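Local coordinates for protein fimbrial structural subunit (Actinomyces naeslundii, PDB 3QDH) that forms the shaft of type 2 fimbriae as their structural subunit and, as an adhesin, mediates interactions with streptococci and host cells during oral biofilm development, at residues 4-12 with 24-33; 41-52 with 81-92. All coordinates share one frame; numbering follows the deposited sequence.

In the fold
Both contacts belong to one all-beta domain, the CnaA-type Ig-like module that comes first in this two-domain piece of the shaft subunit. Contact 1 closes before contact 2 opens: strand 23-31 pairs with 7-8, and the chain then runs into strand 39-49, which pairs with 82-87. The two pairs belong to different sheets, with centres about 13 Å apart, packed face against face. K8 of contact 1 reaches D48 of contact 2, NZ to OD2 2.8 Å, while its NZ is covalently joined to N121 on strand 118-131. The link thus ties the sheets together across the core, and the zinc site lies at the E90 end of contact 2.

Contact 1 of 2, residues 4-12 with 24-33; sequences ISVEKSIQE and IKFPVSSTAP
An antiparallel edge pairing joins 4-12 to 24-33, one edge of a sheet in the first domain, and its central side chain is K8. The ladder bonds E7 N to S29 O (2.8 Å) and S29 N to E7 O, then continues with S9 N to P27 O and Q11 N to K25 O. K8 and V28 face the domain interior. With CG anti to the backbone N (chi1 -176°) and the rest extended, K8 passes V28 CG2 and lays CE 3.5 Å from F26 CG. Its NZ sits over one ring face, 4.1 Å from the F26 centroid and 19° off the normal; I24 CG2 lies over the opposite face. I10 CG1 comes to the ring edge, 3.8 Å from F26 CD1. Near the chain start S30 OG donates to S5 O (2.7 Å), and I4 CD1 presses tightly on P33 CG at 3.4 Å. On the other side of the ladder, one water joins S5 OG and T31 N. The bond to N121 is an intramolecular isopeptide cross-link, which makes K8 NZ an amide nitrogen rather than a free ammonium; its hydrogen-bond partner D48 may polarise the link.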
loop_
_atom_site.group_PDB
_atom_site.type_symbol
_atom_site.label_atom_id
_atom_site.label_comp_id
_atom_site.label_asym_id
_atom_site.label_seq_id
_atom_site.Cartn_x
_atom_site.Cartn_y
_atom_site.Cartn_z
ATOM N N ILE A 4 2.200 -22.610 -14.213
ATOM C CA ILE A 4 2.184 -21.122 -14.126
ATOM C C ILE A 4 1.551 -20.663 -12.815
ATOM O O ILE A 4 0.444 -21.089 -12.463
ATOM C CB ILE A 4 1.416 -20.486 -15.313
ATOM C CG1 ILE A 4 1.989 -20.958 -16.657
ATOM C CG2 ILE A 4 1.436 -18.963 -15.219
ATOM C CD1 ILE A 4 3.445 -20.617 -16.863
ATOM N N SER A 5 2.259 -19.790 -12.101
ATOM C CA SER A 5 1.785 -19.279 -10.823
ATOM C C SER A 5 2.135 -17.792 -10.652
ATOM O O SER A 5 3.024 -17.267 -11.328
ATOM C CB SER A 5 2.356 -20.105 -9.672
ATOM O OG SER A 5 3.740 -19.852 -9.497
ATOM N N VAL A 6 1.397 -17.121 -9.772
ATOM C CA VAL A 6 1.602 -15.698 -9.486
ATOM C C VAL A 6 1.763 -15.517 -7.998
ATOM O O VAL A 6 1.005 -16.094 -7.213
ATOM C CB VAL A 6 0.394 -14.812 -9.885
ATOM C CG1 VAL A 6 0.868 -13.382 -10.198
ATOM C CG2 VAL A 6 -0.367 -15.401 -11.037
ATOM N N GLU A 7 2.738 -14.707 -7.608
ATOM C CA GLU A 7 2.978 -14.444 -6.199
ATOM C C GLU A 7 2.775 -12.963 -5.927
ATOM O O GLU A 7 3.189 -12.116 -6.726
ATOM C CB GLU A 7 4.391 -14.887 -5.786
ATOM C CG GLU A 7 4.610 -16.417 -5.781
ATOM C CD GLU A 7 4.593 -17.026 -7.172
ATOM O OE1 GLU A 7 5.419 -16.619 -8.011
ATOM O OE2 GLU A 7 3.761 -17.925 -7.454
ATOM N N LYS A 8 2.155 -12.648 -4.795
ATOM C CA LYS A 8 1.935 -11.256 -4.431
ATOM C C LYS A 8 2.445 -10.980 -3.021
ATOM O O LYS A 8 2.320 -11.830 -2.121
ATOM C CB LYS A 8 0.444 -10.893 -4.571
ATOM C CG LYS A 8 0.122 -9.427 -4.309
ATOM C CD LYS A 8 -1.284 -9.047 -4.782
ATOM C CE LYS A 8 -1.485 -7.542 -4.590
ATOM N NZ LYS A 8 -2.726 -6.937 -5.178
ATOM N N SER A 9 3.040 -9.801 -2.847
ATOM C CA SER A 9 3.500 -9.337 -1.543
ATOM C C SER A 9 3.046 -7.900 -1.305
ATOM O O SER A 9 2.204 -7.367 -2.048
ATOM C CB SER A 9 5.030 -9.434 -1.449
ATOM O OG SER A 9 5.470 -9.209 -0.116
ATOM N N ILE A 10 3.584 -7.286 -0.252
ATOM C CA ILE A 10 3.353 -5.867 0.055
ATOM C C ILE A 10 4.660 -5.229 0.531
ATOM O O ILE A 10 5.368 -5.798 1.357
ATOM C CB ILE A 10 2.296 -5.649 1.190
ATOM C CG1 ILE A 10 1.020 -6.463 0.951
ATOM C CG2 ILE A 10 1.940 -4.161 1.320
ATOM C CD1 ILE A 10 0.079 -6.510 2.183
ATOM N N GLN A 11 4.975 -4.053 -0.001
ATOM C CA GLN A 11 6.096 -3.263 0.486
ATOM C C GLN A 11 5.867 -2.830 1.936
ATOM O O GLN A 11 4.763 -2.412 2.286
ATOM C CB GLN A 11 6.250 -2.000 -0.366
ATOM C CG GLN A 11 7.380 -2.040 -1.373
ATOM C CD GLN A 11 8.019 -0.671 -1.546
ATOM O OE1 GLN A 11 7.326 0.335 -1.684
ATOM N NE2 GLN A 11 9.350 -0.626 -1.518
ATOM N N GLU A 12 6.906 -2.939 2.765
ATOM C CA GLU A 12 6.939 -2.297 4.089
ATOM C C GLU A 12 6.229 -0.950 4.019
ATOM O O GLU A 12 6.715 -0.036 3.350
ATOM C CB GLU A 12 8.384 -2.010 4.497
ATOM C CG GLU A 12 9.092 -3.034 5.338
ATOM C CD GLU A 12 10.306 -2.422 6.030
ATOM O OE1 GLU A 12 11.434 -2.526 5.484
ATOM O OE2 GLU A 12 10.124 -1.807 7.104
ATOM N N ILE A 24 0.013 2.414 -1.129
ATOM C CA ILE A 24 0.359 1.032 -0.796
ATOM C C ILE A 24 0.924 0.441 -2.084
ATOM O O ILE A 24 0.329 0.594 -3.151
ATOM C CB ILE A 24 -0.851 0.178 -0.320
ATOM C CG1 ILE A 24 -1.446 0.728 0.983
ATOM C CG2 ILE A 24 -0.426 -1.271 -0.099
ATOM C CD1 ILE A 24 -2.708 -0.016 1.447
ATOM N N LYS A 25 2.085 -0.198 -1.967
ATOM C CA LYS A 25 2.763 -0.821 -3.098
ATOM C C LYS A 25 2.808 -2.337 -2.951
ATOM O O LYS A 25 3.234 -2.867 -1.915
ATOM C CB LYS A 25 4.181 -0.248 -3.262
ATOM C CG LYS A 25 4.169 1.153 -3.843
ATOM C CD LYS A 25 5.565 1.679 -4.129
ATOM C CE LYS A 25 5.492 3.125 -4.599
ATOM N NZ LYS A 25 6.790 3.557 -5.186
ATOM N N PHE A 26 2.361 -3.017 -4.006
ATOM C CA PHE A 26 2.263 -4.471 -4.023
ATOM C C PHE A 26 3.183 -5.062 -5.083
ATOM O O PHE A 26 2.838 -5.026 -6.267
ATOM C CB PHE A 26 0.848 -4.925 -4.403
ATOM C CG PHE A 26 -0.250 -4.455 -3.488
ATOM C CD1 PHE A 26 -0.415 -5.010 -2.217
ATOM C CD2 PHE A 26 -1.183 -3.522 -3.934
ATOM C CE1 PHE A 26 -1.460 -4.603 -1.387
ATOM C CE2 PHE A 26 -2.243 -3.111 -3.108
ATOM C CZ PHE A 26 -2.378 -3.652 -1.835
ATOM N N PRO A 27 4.328 -5.633 -4.672
ATOM C CA PRO A 27 5.153 -6.413 -5.604
ATOM C C PRO A 27 4.429 -7.683 -6.069
ATOM O O PRO A 27 3.898 -8.443 -5.246
ATOM C CB PRO A 27 6.413 -6.738 -4.784
ATOM C CG PRO A 27 6.411 -5.753 -3.662
ATOM C CD PRO A 27 4.965 -5.515 -3.349
ATOM N N VAL A 28 4.363 -7.869 -7.388
ATOM C CA VAL A 28 3.692 -9.015 -7.996
ATOM C C VAL A 28 4.698 -9.680 -8.927
ATOM O O VAL A 28 5.387 -8.987 -9.687
ATOM C CB VAL A 28 2.408 -8.586 -8.792
ATOM C CG1 VAL A 28 1.905 -9.721 -9.680
ATOM C CG2 VAL A 28 1.295 -8.128 -7.838
ATOM N N SER A 29 4.816 -11.003 -8.858
ATOM C CA SER A 29 5.747 -11.710 -9.742
ATOM C C SER A 29 5.261 -13.092 -10.198
ATOM O O SER A 29 4.513 -13.774 -9.498
ATOM C CB SER A 29 7.161 -11.793 -9.136
ATOM O OG SER A 29 7.206 -12.698 -8.058
ATOM N N SER A 30 5.704 -13.481 -11.391
ATOM C CA SER A 30 5.408 -14.788 -11.951
ATOM C C SER A 30 6.679 -15.352 -12.594
ATOM O O SER A 30 7.341 -14.672 -13.392
ATOM C CB SER A 30 4.287 -14.663 -12.993
ATOM O OG SER A 30 3.930 -15.941 -13.499
ATOM N N THR A 31 7.028 -16.583 -12.237
ATOM C CA THR A 31 8.212 -17.220 -12.815
ATOM C C THR A 31 7.896 -17.637 -14.251
ATOM O O THR A 31 6.913 -18.329 -14.495
ATOM C CB THR A 31 8.651 -18.444 -11.993
ATOM O OG1 THR A 31 9.048 -18.018 -10.683
ATOM C CG2 THR A 31 9.833 -19.149 -12.672
ATOM N N ALA A 32 8.727 -17.193 -15.199
ATOM C CA ALA A 32 8.522 -17.527 -16.604
ATOM C C ALA A 32 8.733 -19.025 -16.850
ATOM O O ALA A 32 9.754 -19.593 -16.435
ATOM C CB ALA A 32 9.445 -16.682 -17.500
ATOM N N PRO A 33 7.762 -19.681 -17.513
ATOM C CA PRO A 33 7.891 -21.105 -17.826
ATOM C C PRO A 33 9.024 -21.380 -18.815
ATOM O O PRO A 33 9.519 -20.462 -19.475
ATOM C CB PRO A 33 6.545 -21.453 -18.472
ATOM C CG PRO A 33 6.045 -20.185 -19.011
ATOM C CD PRO A 33 6.529 -19.101 -18.075
HETATM O O HOH W 1 5.087 -19.602 -12.942
HETATM O O HOH W 2 5.684 -17.978 -10.119
HETATM O O HOH W 3 5.924 -10.805 -5.324
HETATM O O HOH W 4 7.472 -15.470 -8.569
#

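Contact 2 of 2, residues 41-52 with 81-92; sequences YKYFQLRDTLDD and QTVTVTFTAEGL. With ZN (zinc ion), chain B.
Strands 43-49 and 82-87 run antiparallel, their axes 4.5 Å apart at closest; the ladder is extended by L50 with Q81, and at the other end the helix packs L92 on Y41 and F44. The tight side is the one bearing F44, L46, D48, V83 and V85, which faces strands 57-64 and 102-111. There L50 CD1 meets V83 CG2 at 3.7 Å. F44 and F87 run alongside each other, their ring planes nearly perpendicular (86°), CD2 to CD2 3.9 Å. L92, on the first turn of the helix, wedges its CD2 against F44 CB (3.4 Å), while its CD1 reaches toward the K42 carbonyl.

The other side is polar and more open. T49 OG1 and T82 OG1 share a hydrogen bond of 2.8 Å, both hydroxyls being anti to their own carbonyl carbons. R47 packs its CG on T82 CG2, then bends at chi3, and its guanidinium is held by the carbonyls of P142 and A143. At the far end the Q81 chain bends at chi2 (-66°) and brings NE2 to L50 O at 3.0 Å, from above the carbonyl plane, with L54 O as a second acceptor, while L50 N is bonded to Q81 O. Water links F44 N to F87 O.

Beyond F87, T88 sits at the N-cap position of the helix carrying E90, whose OE1 binds zinc at 2.0 Å with D70 and D73. The whole is an antiparallel strand pair in a sheet of the CnaA/DEv-IgG fold, running from D48, the acid hydrogen-bonded to the K8-N121 link, to the zinc site.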
loop_
_atom_site.group_PDB
_atom_site.type_symbol
_atom_site.label_atom_id
_atom_site.label_comp_id
_atom_site.label_asym_id
_atom_site.label_seq_id
_atom_site.Cartn_x
_atom_site.Cartn_y
_atom_site.Cartn_z
ATOM N N TYR A 41 4.694 -17.209 -26.951
ATOM C CA TYR A 41 3.604 -16.437 -26.333
ATOM C C TYR A 41 2.718 -15.740 -27.365
ATOM O O TYR A 41 3.212 -15.060 -28.266
ATOM C CB TYR A 41 4.136 -15.376 -25.365
ATOM C CG TYR A 41 4.783 -15.974 -24.136
ATOM C CD1 TYR A 41 4.012 -16.569 -23.134
ATOM C CD2 TYR A 41 6.172 -15.953 -23.984
ATOM C CE1 TYR A 41 4.617 -17.129 -21.998
ATOM C CE2 TYR A 41 6.783 -16.496 -22.853
ATOM C CZ TYR A 41 6.002 -17.086 -21.874
ATOM O OH TYR A 41 6.630 -17.634 -20.785
ATOM N N LYS A 42 1.408 -15.911 -27.205
ATOM C CA LYS A 42 0.425 -15.088 -27.907
ATOM C C LYS A 42 0.316 -13.778 -27.152
ATOM O O LYS A 42 0.116 -12.706 -27.744
ATOM C CB LYS A 42 -0.945 -15.771 -27.919
ATOM C CG LYS A 42 -1.033 -17.088 -28.703
ATOM C CD LYS A 42 -2.467 -17.622 -28.561
ATOM C CE LYS A 42 -2.560 -19.100 -28.810
ATOM N NZ LYS A 42 -3.955 -19.593 -28.578
ATOM N N TYR A 43 0.441 -13.868 -25.827
ATOM C CA TYR A 43 0.418 -12.695 -24.973
ATOM C C TYR A 43 0.894 -13.071 -23.573
ATOM O O TYR A 43 0.980 -14.245 -23.243
ATOM C CB TYR A 43 -0.999 -12.050 -24.915
ATOM C CG TYR A 43 -2.093 -13.040 -24.579
ATOM C CD1 TYR A 43 -2.390 -13.368 -23.250
ATOM C CD2 TYR A 43 -2.840 -13.650 -25.599
ATOM C CE1 TYR A 43 -3.385 -14.331 -22.954
ATOM C CE2 TYR A 43 -3.835 -14.589 -25.319
ATOM C CZ TYR A 43 -4.101 -14.922 -24.002
ATOM O OH TYR A 43 -5.092 -15.840 -23.740
ATOM N N PHE A 44 1.214 -12.062 -22.778
ATOM C CA PHE A 44 1.620 -12.232 -21.382
ATOM C C PHE A 44 1.299 -10.933 -20.645
ATOM O O PHE A 44 1.864 -9.884 -20.944
ATOM C CB PHE A 44 3.126 -12.586 -21.289
ATOM C CG PHE A 44 3.582 -12.979 -19.899
ATOM C CD1 PHE A 44 4.101 -14.251 -19.654
ATOM C CD2 PHE A 44 3.503 -12.075 -18.852
ATOM C CE1 PHE A 44 4.519 -14.620 -18.358
ATOM C CE2 PHE A 44 3.916 -12.432 -17.550
ATOM C CZ PHE A 44 4.430 -13.694 -17.311
ATOM N N GLN A 45 0.383 -10.998 -19.678
ATOM C CA GLN A 45 -0.095 -9.803 -18.991
ATOM C C GLN A 45 -0.189 -10.044 -17.492
ATOM O O GLN A 45 -0.711 -11.073 -17.068
ATOM C CB GLN A 45 -1.483 -9.414 -19.533
ATOM C CG GLN A 45 -2.124 -8.148 -18.914
ATOM C CD GLN A 45 -3.526 -7.909 -19.457
ATOM O OE1 GLN A 45 -3.729 -7.138 -20.407
ATOM N NE2 GLN A 45 -4.494 -8.596 -18.879
ATOM N N LEU A 46 0.303 -9.089 -16.699
ATOM C CA LEU A 46 0.027 -9.070 -15.268
ATOM C C LEU A 46 -1.172 -8.138 -15.039
ATOM O O LEU A 46 -1.204 -7.010 -15.544
ATOM C CB LEU A 46 1.249 -8.598 -14.471
ATOM C CG LEU A 46 2.545 -9.443 -14.551
ATOM C CD1 LEU A 46 3.693 -8.703 -13.864
ATOM C CD2 LEU A 46 2.362 -10.850 -13.968
ATOM N N ARG A 47 -2.158 -8.626 -14.291
ATOM C CA ARG A 47 -3.420 -7.917 -14.107
ATOM C C ARG A 47 -3.729 -7.832 -12.621
ATOM O O ARG A 47 -3.454 -8.767 -11.877
ATOM C CB ARG A 47 -4.554 -8.654 -14.810
ATOM C CG ARG A 47 -5.897 -7.909 -14.808
ATOM C CD ARG A 47 -6.935 -8.692 -15.588
ATOM N NE ARG A 47 -6.697 -8.644 -17.036
ATOM C CZ ARG A 47 -7.509 -9.183 -17.944
ATOM N NH1 ARG A 47 -8.613 -9.830 -17.550
ATOM N NH2 ARG A 47 -7.228 -9.081 -19.243
ATOM N N ASP A 48 -4.311 -6.712 -12.209
ATOM C CA ASP A 48 -4.626 -6.473 -10.810
ATOM C C ASP A 48 -5.773 -5.474 -10.738
ATOM O O ASP A 48 -5.644 -4.330 -11.182
ATOM C CB ASP A 48 -3.386 -5.942 -10.060
ATOM C CG ASP A 48 -3.501 -6.070 -8.537
ATOM O OD1 ASP A 48 -4.588 -5.821 -7.984
ATOM O OD2 ASP A 48 -2.485 -6.383 -7.874
ATOM N N THR A 49 -6.901 -5.910 -10.189
ATOM C CA THR A 49 -7.997 -4.988 -9.890
ATOM C C THR A 49 -7.820 -4.571 -8.440
ATOM O O THR A 49 -7.981 -5.380 -7.530
ATOM C CB THR A 49 -9.372 -5.637 -10.088
ATOM O OG1 THR A 49 -9.517 -6.026 -11.453
ATOM C CG2 THR A 49 -10.506 -4.656 -9.717
ATOM N N LEU A 50 -7.480 -3.308 -8.228
ATOM C CA LEU A 50 -7.199 -2.848 -6.877
ATOM C C LEU A 50 -8.476 -2.506 -6.117
ATOM O O LEU A 50 -9.487 -2.113 -6.705
ATOM C CB LEU A 50 -6.211 -1.683 -6.879
ATOM C CG LEU A 50 -4.767 -2.153 -7.118
ATOM C CD1 LEU A 50 -4.463 -2.228 -8.614
ATOM C CD2 LEU A 50 -3.781 -1.252 -6.429
ATOM N N ASP A 51 -8.402 -2.712 -4.806
ATOM C CA ASP A 51 -9.450 -2.374 -3.852
ATOM C C ASP A 51 -9.908 -0.927 -4.010
ATOM O O ASP A 51 -9.082 -0.022 -4.151
ATOM C CB ASP A 51 -8.895 -2.591 -2.440
ATOM C CG ASP A 51 -9.938 -2.394 -1.353
ATOM O OD1 ASP A 51 -10.361 -3.402 -0.769
ATOM O OD2 ASP A 51 -10.314 -1.243 -1.078
ATOM N N ASP A 52 -11.227 -0.728 -3.948
ATOM C CA ASP A 52 -11.869 0.590 -4.130
ATOM C C ASP A 52 -11.352 1.708 -3.236
ATOM O O ASP A 52 -11.518 2.879 -3.564
ATOM C CB ASP A 52 -13.387 0.487 -3.941
ATOM C CG ASP A 52 -14.081 -0.227 -5.081
ATOM O OD1 ASP A 52 -13.454 -0.453 -6.136
ATOM O OD2 ASP A 52 -15.282 -0.540 -4.930
ATOM N N GLN A 81 -10.642 0.264 -11.903
ATOM C CA GLN A 81 -9.705 -0.143 -10.851
ATOM C C GLN A 81 -8.693 -1.187 -11.348
ATOM O O GLN A 81 -7.795 -1.596 -10.602
ATOM C CB GLN A 81 -10.458 -0.679 -9.621
ATOM C CG GLN A 81 -11.175 0.404 -8.796
ATOM C CD GLN A 81 -10.216 1.367 -8.131
ATOM O OE1 GLN A 81 -10.091 2.511 -8.560
ATOM N NE2 GLN A 81 -9.519 0.909 -7.091
ATOM N N THR A 82 -8.824 -1.595 -12.609
ATOM C CA THR A 82 -8.015 -2.704 -13.132
ATOM C C THR A 82 -6.749 -2.201 -13.848
ATOM O O THR A 82 -6.826 -1.505 -14.863
ATOM C CB THR A 82 -8.853 -3.632 -14.044
ATOM O OG1 THR A 82 -10.040 -4.036 -13.352
ATOM C CG2 THR A 82 -8.055 -4.876 -14.445
ATOM N N VAL A 83 -5.591 -2.544 -13.289
ATOM C CA VAL A 83 -4.302 -2.191 -13.884
ATOM C C VAL A 83 -3.756 -3.393 -14.657
ATOM O O VAL A 83 -3.841 -4.520 -14.187
ATOM C CB VAL A 83 -3.297 -1.734 -12.804
ATOM C CG1 VAL A 83 -1.989 -1.263 -13.435
ATOM C CG2 VAL A 83 -3.916 -0.622 -11.957
ATOM N N THR A 84 -3.222 -3.148 -15.854
ATOM C CA THR A 84 -2.597 -4.202 -16.638
ATOM C C THR A 84 -1.184 -3.799 -17.066
ATOM O O THR A 84 -0.920 -2.619 -17.350
ATOM C CB THR A 84 -3.420 -4.601 -17.898
ATOM O OG1 THR A 84 -3.644 -3.457 -18.726
ATOM C CG2 THR A 84 -4.767 -5.246 -17.529
ATOM N N VAL A 85 -0.291 -4.786 -17.064
ATOM C CA VAL A 85 1.060 -4.648 -17.603
ATOM C C VAL A 85 1.113 -5.680 -18.715
ATOM O O VAL A 85 1.120 -6.890 -18.465
ATOM C CB VAL A 85 2.145 -4.962 -16.549
ATOM C CG1 VAL A 85 3.567 -4.870 -17.193
ATOM C CG2 VAL A 85 2.002 -4.039 -15.349
ATOM N N THR A 86 1.110 -5.197 -19.947
ATOM C CA THR A 86 0.944 -6.065 -21.093
ATOM C C THR A 86 2.226 -5.997 -21.893
ATOM O O THR A 86 2.652 -4.915 -22.305
ATOM C CB THR A 86 -0.269 -5.610 -21.953
ATOM O OG1 THR A 86 -1.443 -5.562 -21.131
ATOM C CG2 THR A 86 -0.506 -6.569 -23.098
ATOM N N PHE A 87 2.859 -7.144 -22.078
ATOM C CA PHE A 87 4.153 -7.164 -22.749
ATOM C C PHE A 87 3.980 -7.081 -24.261
ATOM O O PHE A 87 3.072 -7.681 -24.812
ATOM C CB PHE A 87 4.968 -8.365 -22.289
ATOM C CG PHE A 87 5.546 -8.178 -20.908
ATOM C CD1 PHE A 87 6.811 -7.613 -20.745
ATOM C CD2 PHE A 87 4.804 -8.521 -19.777
ATOM C CE1 PHE A 87 7.343 -7.395 -19.469
ATOM C CE2 PHE A 87 5.323 -8.310 -18.491
ATOM C CZ PHE A 87 6.606 -7.744 -18.341
ATOM N N THR A 88 4.850 -6.319 -24.918
ATOM C CA THR A 88 4.754 -6.107 -26.356
ATOM C C THR A 88 5.455 -7.268 -27.064
ATOM O O THR A 88 6.025 -8.141 -26.413
ATOM C CB THR A 88 5.463 -4.798 -26.758
ATOM O OG1 THR A 88 6.828 -4.892 -26.346
ATOM C CG2 THR A 88 4.792 -3.570 -26.100
ATOM N N ALA A 89 5.464 -7.265 -28.395
ATOM C CA ALA A 89 6.145 -8.335 -29.133
ATOM C C ALA A 89 7.609 -8.547 -28.688
ATOM O O ALA A 89 8.036 -9.686 -28.457
ATOM C CB ALA A 89 6.062 -8.087 -30.643
ATOM N N GLU A 90 8.357 -7.451 -28.551
ATOM C CA GLU A 90 9.759 -7.492 -28.085
ATOM C C GLU A 90 9.852 -8.076 -26.682
ATOM O O GLU A 90 10.751 -8.865 -26.373
ATOM C CB GLU A 90 10.319 -6.077 -27.956
ATOM C CG GLU A 90 10.895 -5.443 -29.153
ATOM C CD GLU A 90 11.051 -3.933 -28.933
ATOM O OE1 GLU A 90 11.606 -3.484 -27.888
ATOM O OE2 GLU A 90 10.594 -3.192 -29.817
ATOM N N GLY A 91 8.941 -7.635 -25.826
ATOM C CA GLY A 91 8.875 -8.131 -24.450
ATOM C C GLY A 91 8.592 -9.624 -24.382
ATOM O O GLY A 91 9.169 -10.335 -23.567
ATOM N N LEU A 92 7.700 -10.108 -25.244
ATOM C CA LEU A 92 7.355 -11.532 -25.241
ATOM C C LEU A 92 8.521 -12.387 -25.680
ATOM O O LEU A 92 8.716 -13.476 -25.156
ATOM C CB LEU A 92 6.137 -11.822 -26.141
ATOM C CG LEU A 92 4.825 -11.145 -25.735
ATOM C CD1 LEU A 92 3.739 -11.473 -26.785
ATOM C CD2 LEU A 92 4.385 -11.598 -24.345
HETATM ZN ZN ZN B . 12.551 -4.012 -26.243
HETATM O O HOH W 5 7.281 -15.579 -27.218
HETATM O O HOH W 6 1.068 -9.432 -24.211
#